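Local coordinates for protein cyclopropane-fatty-acyl-phospholipid synthase 1 (Mycobacterium tuberculosis, PDB 1KPH) that converts a double bond at the distal position of an alpha mycolic acid into a cyclopropane ring, transferring a methylene group from S-adenosyl-L-methionine, at residues 149-154 with 162-167. Numbering follows the deposited sequence.
Sequences AFFSLA and GVMLLH. With CO3 (carbonate ion), chain E.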
loop_
_atom_site.group_PDB
_atom_site.type_symbol
_atom_site.label_atom_id
_atom_site.label_comp_id
_atom_site.label_asym_id
_atom_site.label_seq_id
_atom_site.Cartn_x
_atom_site.Cartn_y
_atom_site.Cartn_z
ATOM N N ALA A 149 10.581 -1.354 14.897
ATOM C CA ALA A 149 11.697 -0.620 14.311
ATOM C C ALA A 149 11.180 0.459 13.368
ATOM O O ALA A 149 11.700 1.577 13.341
ATOM C CB ALA A 149 12.615 -1.573 13.559
ATOM N N PHE A 150 10.152 0.125 12.596
ATOM C CA PHE A 150 9.582 1.085 11.665
ATOM C C PHE A 150 9.053 2.328 12.376
ATOM O O PHE A 150 9.413 3.452 12.022
ATOM C CB PHE A 150 8.457 0.450 10.848
ATOM C CG PHE A 150 7.808 1.404 9.889
ATOM C CD1 PHE A 150 8.544 1.966 8.847
ATOM C CD2 PHE A 150 6.480 1.786 10.057
ATOM C CE1 PHE A 150 7.968 2.899 7.989
ATOM C CE2 PHE A 150 5.893 2.721 9.202
ATOM C CZ PHE A 150 6.638 3.277 8.168
ATOM N N PHE A 151 8.200 2.137 13.379
ATOM C CA PHE A 151 7.648 3.279 14.104
ATOM C C PHE A 151 8.722 4.068 14.848
ATOM O O PHE A 151 8.586 5.276 15.056
ATOM C CB PHE A 151 6.563 2.827 15.081
ATOM C CG PHE A 151 5.267 2.460 14.414
ATOM C CD1 PHE A 151 5.061 1.180 13.912
ATOM C CD2 PHE A 151 4.255 3.408 14.268
ATOM C CE1 PHE A 151 3.865 0.849 13.274
ATOM C CE2 PHE A 151 3.059 3.089 13.632
ATOM C CZ PHE A 151 2.863 1.805 13.134
ATOM N N SER A 152 9.786 3.381 15.250
ATOM C CA SER A 152 10.883 4.036 15.947
ATOM C C SER A 152 11.522 5.021 14.972
ATOM O O SER A 152 11.729 6.191 15.297
ATOM C CB SER A 152 11.919 3.003 16.404
ATOM O OG SER A 152 13.019 3.628 17.050
ATOM N N LEU A 153 11.823 4.535 13.770
ATOM C CA LEU A 153 12.432 5.361 12.731
ATOM C C LEU A 153 11.496 6.495 12.339
ATOM O O LEU A 153 11.913 7.649 12.231
ATOM C CB LEU A 153 12.750 4.516 11.492
ATOM C CG LEU A 153 13.291 5.265 10.267
ATOM C CD1 LEU A 153 14.601 5.957 10.615
ATOM C CD2 LEU A 153 13.493 4.292 9.116
ATOM N N ALA A 154 10.229 6.157 12.124
ATOM C CA ALA A 154 9.229 7.146 11.743
ATOM C C ALA A 154 9.195 8.294 12.748
ATOM O O ALA A 154 9.207 9.463 12.369
ATOM C CB ALA A 154 7.858 6.489 11.654
ATOM N N GLY A 162 5.370 16.607 13.561
ATOM C CA GLY A 162 5.243 15.606 12.515
ATOM C C GLY A 162 3.994 14.745 12.553
ATOM O O GLY A 162 3.379 14.555 13.604
ATOM N N VAL A 163 3.626 14.214 11.391
ATOM C CA VAL A 163 2.452 13.357 11.267
ATOM C C VAL A 163 2.687 12.275 10.223
ATOM O O VAL A 163 3.231 12.549 9.157
ATOM C CB VAL A 163 1.207 14.161 10.825
ATOM C CG1 VAL A 163 -0.012 13.244 10.766
ATOM C CG2 VAL A 163 0.966 15.317 11.770
ATOM N N MET A 164 2.289 11.046 10.541
ATOM C CA MET A 164 2.417 9.934 9.608
ATOM C C MET A 164 1.056 9.296 9.366
ATOM O O MET A 164 0.344 8.953 10.310
ATOM C CB MET A 164 3.377 8.851 10.124
ATOM C CG MET A 164 3.250 7.524 9.349
ATOM S SD MET A 164 4.554 6.269 9.593
ATOM C CE MET A 164 4.088 5.595 11.218
ATOM N N LEU A 165 0.692 9.158 8.098
ATOM C CA LEU A 165 -0.567 8.523 7.745
ATOM C C LEU A 165 -0.166 7.122 7.314
ATOM O O LEU A 165 0.475 6.944 6.279
ATOM C CB LEU A 165 -1.261 9.272 6.595
ATOM C CG LEU A 165 -2.672 8.837 6.152
ATOM C CD1 LEU A 165 -2.612 7.475 5.484
ATOM C CD2 LEU A 165 -3.615 8.797 7.347
ATOM N N LEU A 166 -0.502 6.138 8.138
ATOM C CA LEU A 166 -0.182 4.749 7.840
ATOM C C LEU A 166 -1.460 4.060 7.397
ATOM O O LEU A 166 -2.419 3.949 8.159
ATOM C CB LEU A 166 0.388 4.042 9.077
ATOM C CG LEU A 166 0.692 2.551 8.893
ATOM C CD1 LEU A 166 1.791 2.381 7.852
ATOM C CD2 LEU A 166 1.119 1.939 10.227
ATOM N N HIS A 167 -1.456 3.598 6.154
ATOM C CA HIS A 167 -2.599 2.935 5.554
ATOM C C HIS A 167 -2.208 1.485 5.316
ATOM O O HIS A 167 -1.275 1.195 4.563
ATOM C CB HIS A 167 -2.953 3.677 4.251
ATOM C CG HIS A 167 -3.984 3.000 3.402
ATOM N ND1 HIS A 167 -4.976 3.703 2.749
ATOM C CD2 HIS A 167 -4.120 1.710 3.013
ATOM C CE1 HIS A 167 -5.675 2.875 1.994
ATOM N NE2 HIS A 167 -5.176 1.659 2.133
HETATM C C CO3 E . -3.920 -1.497 0.910
HETATM O O1 CO3 E . -5.033 -0.547 0.579
HETATM O O2 CO3 E . -3.721 -2.602 0.150
HETATM O O3 CO3 E . -3.109 -1.250 1.979
#
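M164 reaches from strand 163-167 to pack against F150, F151 and A154 of helix 149-154 and touches all three. Its chain runs extended from the backbone through CG to the sulfur, then bends at chi3 (77°), which swings the methyl toward the F151 ring. SD approaches the F150 ring obliquely, 3.8 Å from CE2, in a Met-aromatic contact with the sulfur 4.8 Å from the ring centroid and 59° off its normal. The terminal CE lies 3.6 Å from F151 CE2, where the two side chains cross at about a right angle, and 3.9 Å from A154 CB. Two residues further along the strand, L166 divides its branches: CD2 meets F151 CZ at 3.4 Å, a tight approach, while CD1 lies more loosely near F150 CE2, at 4.3 Å. F150 CD2 also lies over one face of the F151 ring, nearer its edge than its centre. Helix and strand belong to the beta-alpha-beta unit 132-136, 147-157, 163-171 of the Rossmann-like methyltransferase fold; the F150 ring meets W123, thought by similarity to bind the cofactor, edge-to-face, and C214, A215 and V211 of helix 208-217 flank F151 and L166. H167, which takes no part in the packing, donates through NE2 to O1 of a carbonate probably taken from the crystallisation liquor (2.7 Å), and its ND1 is bonded to Q282. The interface itself is buried and wholly apolar: sulfur, phenyl rings and methyls meet in packing that rests on shape and dispersion, with the sulfur-aromatic contact added.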